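PDB 5CWF: designed helical repeat protein from Synthetic construct, which has no known natural function and was designed computationally as a stack of repeating antiparallel helices. Local coordinates for residues Met140-Val151 against Ile166-Asp177. Numbering follows the deposited sequence. Where two conformers were deposited one is given.
Sequences MAKKMLELAKRV and IARQAAEEVEAD. With CA (calcium ion), chain I.
Arg150 reaches across to Gln169, where its NH1 gives a hydrogen bond to OE1 at 2.7 Å. The bond is fairly straight, N-H...O 160°, and lands on a lone pair in the plane of the amide carbonyl; the oxygen in turn sits at the guanidinium edge, with the two flat groups tilted 35° apart. CG1 of Ile166 covers one face of the guanidinium, offset toward its rim. Chi1 of Ile166 sets CG1 anti to the carbonyl carbon, which carries CD1 to within 3.6 Å of Arg150 CB and leaves CG2 against Val151 CG2 (3.6 Å) and near Leu147 O. Leu147 then pushes CD1 onto Ala170, 3.9 Å from its CB, while its other methyl, CD2, rests near Gln169 OE1. Farther along, Met144 lays CE against the CB and CG of Glu173, whose carboxylate OE2 makes a loose salt bridge with Lys143 NZ at 3.6 Å. Lys143 comes in extended, crossing the glutamate at about a right angle.

In the second shell, Glu165 accepts a hydrogen bond from Gln169 NE2, consistent with the amide being held with OE1 turned to the arginine. Helices 138-156 and 160-176 form the C-terminal antiparallel hairpin of the repeat array, their short-segment axes 10.5 Å apart at 170°. Met144 on Leu132 and Val151 on Ile121 seat the first on helix 115-134; Val174 on Ala131 does so for the second. On Glu172 and Glu175, OE1 of each binds a calcium ion away from the interface.

Replacing Arg150 with an alanine would probably leave Gln169 OE1 without this donor and uncover the CG1 side of Ile166. Aliphatic contacts of Leu147, Ala170, Ile166 and Val151 line the inner side, while the bond from the charged guanidinium to the neutral amide oxygen and the long lysine-glutamate pair add polar links along the partly exposed border.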
loop_
_atom_site.group_PDB
_atom_site.type_symbol
_atom_site.label_atom_id
_atom_site.label_comp_id
_atom_site.label_asym_id
_atom_site.label_seq_id
_atom_site.Cartn_x
_atom_site.Cartn_y
_atom_site.Cartn_z
ATOM N N MET A 140 -18.942 6.045 -0.307
ATOM C CA MET A 140 -17.643 6.392 -0.873
ATOM C C MET A 140 -16.794 5.130 -1.001
ATOM O O MET A 140 -16.101 4.937 -2.009
ATOM C CB MET A 140 -16.926 7.426 -0.004
ATOM C CG MET A 140 -15.654 8.005 -0.607
ATOM S SD MET A 140 -15.845 8.796 -2.225
ATOM C CE MET A 140 -17.247 9.860 -1.943
ATOM N N ALA A 141 -16.883 4.241 -0.018
ATOM C CA ALA A 141 -16.076 3.023 -0.042
ATOM C C ALA A 141 -16.434 2.128 -1.230
ATOM O O ALA A 141 -15.567 1.473 -1.812
ATOM C CB ALA A 141 -16.253 2.248 1.264
ATOM N N LYS A 142 -17.715 2.079 -1.585
ATOM C CA LYS A 142 -18.130 1.279 -2.731
ATOM C C LYS A 142 -17.549 1.846 -4.031
ATOM O O LYS A 142 -17.077 1.111 -4.886
ATOM C CB LYS A 142 -19.643 1.197 -2.820
ATOM C CG LYS A 142 -20.267 0.252 -1.801
ATOM C CD LYS A 142 -21.787 0.288 -1.904
ATOM C CE LYS A 142 -22.454 -0.795 -1.067
ATOM N NZ LYS A 142 -23.936 -0.717 -1.159
ATOM N N LYS A 143 -17.587 3.164 -4.165
ATOM C CA LYS A 143 -16.991 3.836 -5.315
ATOM C C LYS A 143 -15.491 3.579 -5.386
ATOM O O LYS A 143 -14.927 3.301 -6.446
ATOM C CB LYS A 143 -17.241 5.338 -5.213
ATOM C CG LYS A 143 -18.694 5.737 -5.232
ATOM C CD LYS A 143 -18.837 7.213 -4.894
ATOM C CE LYS A 143 -20.257 7.704 -5.092
ATOM N NZ LYS A 143 -20.383 9.138 -4.716
ATOM N N MET A 144 -14.826 3.670 -4.244
ATOM C CA MET A 144 -13.371 3.514 -4.249
ATOM C C MET A 144 -12.991 2.045 -4.473
ATOM O O MET A 144 -11.899 1.757 -4.981
ATOM C CB MET A 144 -12.770 4.068 -2.952
ATOM C CG MET A 144 -12.941 5.593 -2.822
ATOM S SD MET A 144 -12.084 6.457 -4.169
ATOM C CE MET A 144 -13.451 6.762 -5.298
ATOM N N LEU A 145 -13.889 1.120 -4.151
ATOM C CA LEU A 145 -13.608 -0.304 -4.390
ATOM C C LEU A 145 -13.511 -0.578 -5.886
ATOM O O LEU A 145 -12.639 -1.321 -6.347
ATOM C CB LEU A 145 -14.681 -1.205 -3.734
ATOM C CG LEU A 145 -14.519 -2.712 -3.981
ATOM C CD1 LEU A 145 -13.110 -3.181 -3.602
ATOM C CD2 LEU A 145 -15.581 -3.547 -3.216
ATOM N N GLU A 146 -14.393 0.032 -6.654
ATOM C CA GLU A 146 -14.348 -0.139 -8.105
ATOM C C GLU A 146 -13.056 0.432 -8.701
ATOM O O GLU A 146 -12.444 -0.161 -9.619
ATOM C CB GLU A 146 -15.598 0.499 -8.707
ATOM C CG GLU A 146 -16.885 -0.224 -8.225
ATOM C CD GLU A 146 -16.792 -1.770 -8.336
ATOM O OE1 GLU A 146 -16.745 -2.277 -9.486
ATOM O OE2 GLU A 146 -16.761 -2.478 -7.289
ATOM N N LEU A 147 -12.608 1.557 -8.168
ATOM C CA LEU A 147 -11.346 2.133 -8.629
ATOM C C LEU A 147 -10.141 1.291 -8.212
ATOM O O LEU A 147 -9.213 1.118 -8.987
ATOM C CB LEU A 147 -11.181 3.547 -8.112
ATOM C CG LEU A 147 -12.149 4.593 -8.650
ATOM C CD1 LEU A 147 -11.690 5.956 -8.155
ATOM C CD2 LEU A 147 -12.206 4.585 -10.172
ATOM N N ALA A 148 -10.177 0.751 -7.001
ATOM C CA ALA A 148 -9.104 -0.098 -6.491
ATOM C C ALA A 148 -8.968 -1.380 -7.300
ATOM O O ALA A 148 -7.868 -1.870 -7.538
ATOM C CB ALA A 148 -9.363 -0.418 -5.003
ATOM N N LYS A 149 -10.105 -1.920 -7.726
ATOM C CA LYS A 149 -10.114 -3.099 -8.581
ATOM C C LYS A 149 -9.428 -2.769 -9.905
ATOM O O LYS A 149 -8.723 -3.597 -10.492
ATOM C CB LYS A 149 -11.548 -3.564 -8.860
ATOM C CG LYS A 149 -12.299 -4.206 -7.693
ATOM C CD LYS A 149 -11.464 -5.181 -6.893
ATOM C CE LYS A 149 -12.340 -5.932 -5.893
ATOM N NZ LYS A 149 -11.590 -6.450 -4.716
ATOM N N ARG A 150 -9.636 -1.547 -10.386
ATOM C CA ARG A 150 -9.005 -1.128 -11.649
ATOM C C ARG A 150 -7.500 -0.898 -11.493
ATOM O O ARG A 150 -6.735 -1.171 -12.419
ATOM C CB ARG A 150 -9.683 0.131 -12.174
ATOM C CG ARG A 150 -11.092 -0.145 -12.641
ATOM C CD ARG A 150 -11.833 1.111 -13.056
ATOM N NE ARG A 150 -11.114 1.867 -14.078
ATOM C CZ ARG A 150 -11.211 3.184 -14.240
ATOM N NH1 ARG A 150 -12.036 3.892 -13.481
ATOM N NH2 ARG A 150 -10.508 3.793 -15.186
ATOM N N VAL A 151 -7.074 -0.446 -10.319
ATOM C CA VAL A 151 -5.650 -0.276 -10.038
ATOM C C VAL A 151 -4.956 -1.636 -10.069
ATOM O O VAL A 151 -3.885 -1.795 -10.670
ATOM C CB VAL A 151 -5.422 0.393 -8.660
ATOM C CG1 VAL A 151 -3.927 0.434 -8.313
ATOM C CG2 VAL A 151 -5.978 1.798 -8.659
ATOM N N ILE A 166 -6.572 6.554 -13.215
ATOM C CA ILE A 166 -7.357 6.190 -12.032
ATOM C C ILE A 166 -7.039 7.168 -10.898
ATOM O O ILE A 166 -7.923 7.562 -10.165
ATOM C CB ILE A 166 -7.088 4.745 -11.578
ATOM C CG1 ILE A 166 -7.574 3.741 -12.630
ATOM C CG2 ILE A 166 -7.786 4.448 -10.258
ATOM C CD1 ILE A 166 -6.920 2.379 -12.504
ATOM N N ALA A 167 -5.785 7.578 -10.771
ATOM C CA ALA A 167 -5.409 8.527 -9.722
ATOM C C ALA A 167 -6.135 9.854 -9.888
ATOM O O ALA A 167 -6.593 10.444 -8.893
ATOM C CB ALA A 167 -3.894 8.756 -9.712
ATOM N N ARG A 168 -6.227 10.329 -11.128
ATOM C CA ARG A 168 -6.962 11.565 -11.413
ATOM C C ARG A 168 -8.456 11.425 -11.120
ATOM O O ARG A 168 -9.066 12.336 -10.571
ATOM C CB ARG A 168 -6.784 12.017 -12.867
ATOM C CG ARG A 168 -5.386 12.543 -13.225
ATOM C CD ARG A 168 -5.305 12.979 -14.697
ATOM N NE ARG A 168 -5.450 11.876 -15.644
ATOM C CZ ARG A 168 -4.461 11.348 -16.364
ATOM N NH1 ARG A 168 -3.218 11.818 -16.274
ATOM N NH2 ARG A 168 -4.720 10.350 -17.196
ATOM N N GLN A 169 -9.049 10.301 -11.506
ATOM C CA GLN A 169 -10.470 10.072 -11.231
ATOM C C GLN A 169 -10.745 9.983 -9.732
ATOM O O GLN A 169 -11.758 10.485 -9.256
ATOM C CB GLN A 169 -10.965 8.791 -11.901
ATOM C CG GLN A 169 -11.058 8.855 -13.409
ATOM C CD GLN A 169 -11.325 7.490 -14.023
ATOM O OE1 GLN A 169 -11.848 6.596 -13.357
ATOM N NE2 GLN A 169 -10.965 7.320 -15.292
ATOM N N ALA A 170 -9.838 9.371 -8.975
ATOM C CA ALA A 170 -10.028 9.310 -7.529
ATOM C C ALA A 170 -9.981 10.720 -6.921
ATOM O O ALA A 170 -10.809 11.048 -6.071
ATOM C CB ALA A 170 -9.005 8.413 -6.875
ATOM N N ALA A 171 -9.038 11.547 -7.367
ATOM C CA ALA A 171 -8.921 12.915 -6.860
ATOM C C ALA A 171 -10.155 13.752 -7.221
ATOM O O ALA A 171 -10.587 14.602 -6.440
ATOM C CB ALA A 171 -7.658 13.572 -7.400
ATOM N N GLU A 172 -10.711 13.512 -8.404
ATOM C CA GLU A 172 -11.903 14.227 -8.854
ATOM C C GLU A 172 -13.210 13.717 -8.235
ATOM O O GLU A 172 -14.174 14.472 -8.125
ATOM C CB GLU A 172 -12.003 14.164 -10.376
ATOM C CG GLU A 172 -10.916 14.966 -11.096
ATOM C CD GLU A 172 -10.992 16.458 -10.808
ATOM O OE1 GLU A 172 -9.958 17.146 -10.946
ATOM O OE2 GLU A 172 -12.087 16.944 -10.454
ATOM N N GLU A 173 -13.269 12.441 -7.864
ATOM C CA GLU A 173 -14.441 11.932 -7.152
ATOM C C GLU A 173 -14.526 12.603 -5.778
ATOM O O GLU A 173 -15.620 12.886 -5.281
ATOM C CB GLU A 173 -14.408 10.408 -7.014
ATOM C CG GLU A 173 -15.741 9.832 -6.557
ATOM C CD GLU A 173 -16.856 10.058 -7.567
ATOM O OE1 GLU A 173 -16.567 10.079 -8.782
ATOM O OE2 GLU A 173 -18.020 10.237 -7.145
ATOM N N VAL A 174 -13.366 12.848 -5.172
ATOM C CA VAL A 174 -13.292 13.579 -3.910
ATOM C C VAL A 174 -13.908 14.949 -4.096
ATOM O O VAL A 174 -14.702 15.402 -3.274
ATOM C CB VAL A 174 -11.824 13.770 -3.427
ATOM C CG1 VAL A 174 -11.752 14.719 -2.228
ATOM C CG2 VAL A 174 -11.176 12.448 -3.100
ATOM N N GLU A 175 -13.517 15.602 -5.184
ATOM C CA GLU A 175 -14.030 16.917 -5.520
ATOM C C GLU A 175 -15.547 16.872 -5.660
ATOM O O GLU A 175 -16.251 17.726 -5.123
ATOM C CB GLU A 175 -13.375 17.423 -6.809
ATOM C CG GLU A 175 -13.892 18.769 -7.292
ATOM C CD GLU A 175 -13.126 19.285 -8.493
ATOM O OE1 GLU A 175 -11.877 19.235 -8.464
ATOM O OE2 GLU A 175 -13.772 19.736 -9.466
ATOM N N ALA A 176 -16.050 15.855 -6.359
ATOM C CA ALA A 176 -17.492 15.699 -6.551
ATOM C C ALA A 176 -18.211 15.499 -5.223
ATOM O O ALA A 176 -19.285 16.053 -5.004
ATOM C CB ALA A 176 -17.777 14.533 -7.479
ATOM N N ASP A 177 -17.613 14.708 -4.338
ATOM C CA ASP A 177 -18.214 14.433 -3.040
ATOM C C ASP A 177 -18.266 15.702 -2.192
ATOM O O ASP A 177 -19.128 15.847 -1.325
ATOM C CB ASP A 177 -17.436 13.340 -2.308
ATOM C CG ASP A 177 -18.130 12.882 -1.040
ATOM O OD1 ASP A 177 -19.367 12.708 -1.074
ATOM O OD2 ASP A 177 -17.442 12.695 -0.011
HETATM CA CA CA I . -10.799 19.561 -10.746
#